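Local structure of 2-dehydropantoate 2-reductase (Geobacter metallireducens, 3HN2) at residues V125-S130 with L246-A251. The protein probably catalyses the NADPH-dependent reduction of ketopantoate to pantoic acid, a step in pantothenate biosynthesis. Numbering follows the deposited sequence.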
# COMPACT_ATOMS: atom_id res chain seq x y z
N VAL A 125 14.31 12.01 -1.63
CA VAL A 125 13.80 10.77 -1.03
C VAL A 125 12.83 10.15 -2.02
O VAL A 125 11.77 10.71 -2.31
CB VAL A 125 13.22 10.95 0.42
CG1 VAL A 125 12.55 12.27 0.59
CG2 VAL A 125 12.28 9.80 0.80
N ALA A 126 13.24 9.02 -2.58
CA ALA A 126 12.46 8.29 -3.57
C ALA A 126 11.85 7.05 -2.94
O ALA A 126 12.45 6.44 -2.07
CB ALA A 126 13.34 7.90 -4.74
N PHE A 127 10.65 6.70 -3.38
CA PHE A 127 10.03 5.45 -2.92
C PHE A 127 9.61 4.61 -4.12
O PHE A 127 8.67 4.95 -4.83
CB PHE A 127 8.84 5.72 -2.00
CG PHE A 127 8.52 4.56 -1.09
CD1 PHE A 127 9.13 4.44 0.15
CD2 PHE A 127 7.61 3.58 -1.49
CE1 PHE A 127 8.84 3.37 0.99
CE2 PHE A 127 7.31 2.51 -0.66
CZ PHE A 127 7.93 2.40 0.59
N LEU A 128 10.31 3.50 -4.31
CA LEU A 128 10.20 2.70 -5.52
C LEU A 128 10.27 1.21 -5.20
O LEU A 128 11.09 0.79 -4.38
CB LEU A 128 11.37 3.05 -6.44
CG LEU A 128 11.22 3.27 -7.95
CD1 LEU A 128 12.59 3.57 -8.51
CD2 LEU A 128 10.62 2.08 -8.67
N CYS A 129 9.41 0.43 -5.84
CA CYS A 129 9.50 -1.03 -5.79
C CYS A 129 10.11 -1.52 -7.10
O CYS A 129 9.47 -1.48 -8.15
CB CYS A 129 8.12 -1.67 -5.60
SG CYS A 129 7.16 -1.05 -4.22
N SER A 130 11.37 -1.97 -7.04
CA SER A 130 12.09 -2.38 -8.24
C SER A 130 13.20 -3.39 -7.98
O SER A 130 14.21 -3.07 -7.36
CB SER A 130 12.68 -1.16 -8.96
OG SER A 130 13.63 -0.49 -8.16
N LEU A 246 2.31 1.31 9.43
CA LEU A 246 1.80 -0.01 9.77
C LEU A 246 0.72 -0.39 8.76
O LEU A 246 0.75 -1.48 8.20
CB LEU A 246 1.25 0.01 11.20
CG LEU A 246 1.41 -1.15 12.18
CD1 LEU A 246 2.74 -1.88 12.07
CD2 LEU A 246 1.21 -0.63 13.61
N GLU A 247 -0.20 0.54 8.51
CA GLU A 247 -1.30 0.34 7.56
C GLU A 247 -0.85 0.44 6.10
O GLU A 247 -1.41 -0.23 5.24
CB GLU A 247 -2.44 1.33 7.82
CG GLU A 247 -3.24 1.06 9.10
CD GLU A 247 -4.30 2.13 9.36
OE1 GLU A 247 -4.87 2.14 10.48
OE2 GLU A 247 -4.57 2.95 8.46
N PHE A 248 0.14 1.30 5.84
CA PHE A 248 0.68 1.51 4.49
C PHE A 248 1.36 0.25 3.95
O PHE A 248 1.12 -0.14 2.81
CB PHE A 248 1.66 2.69 4.50
CG PHE A 248 2.46 2.86 3.23
CD1 PHE A 248 1.90 3.47 2.11
CD2 PHE A 248 3.79 2.44 3.17
CE1 PHE A 248 2.64 3.63 0.95
CE2 PHE A 248 4.54 2.60 2.01
CZ PHE A 248 3.97 3.20 0.90
N THR A 249 2.18 -0.38 4.79
CA THR A 249 2.93 -1.58 4.41
C THR A 249 2.00 -2.79 4.26
O THR A 249 2.33 -3.76 3.58
CB THR A 249 4.07 -1.88 5.44
OG1 THR A 249 4.53 -0.66 6.01
CG2 THR A 249 5.26 -2.56 4.79
N ASP A 250 0.82 -2.70 4.87
CA ASP A 250 -0.20 -3.76 4.83
C ASP A 250 -0.92 -3.85 3.47
O ASP A 250 -1.65 -4.80 3.21
CB ASP A 250 -1.22 -3.52 5.94
CG ASP A 250 -1.63 -4.79 6.66
OD1 ASP A 250 -1.99 -4.71 7.85
OD2 ASP A 250 -1.60 -5.88 6.03
N ALA A 251 -0.70 -2.85 2.61
CA ALA A 251 -1.28 -2.81 1.27
C ALA A 251 -0.28 -3.27 0.20
O ALA A 251 -0.51 -3.11 -1.00
CB ALA A 251 -1.77 -1.40 0.95
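An offset edge-to-face aromatic pair joins the Rossmann-type sheet of the N-terminal half to the helical C-terminal half of this ketopantoate reductase. Phe127 stands on strand 121-129 and Phe248 on helix 241-249. The rings meet between strand and helix, one side chain reaching in from each. The ring centroids lie 5.5 Å apart, and the planes are turned 68° against each other. Phe248 presents its edge to the face of Phe127, but the offset is large: Phe248 CE2 comes in obliquely, beyond the CE2-CZ side of the Phe127 ring and not above its centre. The shortest approach is 3.7 Å, from Phe127 CZ to Phe248 CE2. Phe127 CE2 completes the meeting at 3.8 Å from Phe248 CZ and lies in the plane of the Phe248 ring. The contact is apolar and small, with 74 Å² buried in all. These two residues supply the whole of it. In Phe127, CG lies anti to the backbone N (chi1 -157°), which carries the ring out from the strand toward the helix. Phe248 has the same kind of first torsion, at 170°, and its ring extends back toward the sheet.

Trp189 of helix 179-200 links both sides. Its ring packs edge-to-face with Phe127, and its NE1 is hydrogen-bonded to OG1 of Thr249, the residue after Phe248. The second subunit also comes close, and its Glu247 packs on Phe248. The backbone of Phe127 stays within the sheet, bonded to Gly144 and Arg145 of strand 142-150. Ala251 N donates a 3.3 Å hydrogen bond to Phe248 O, three residues back.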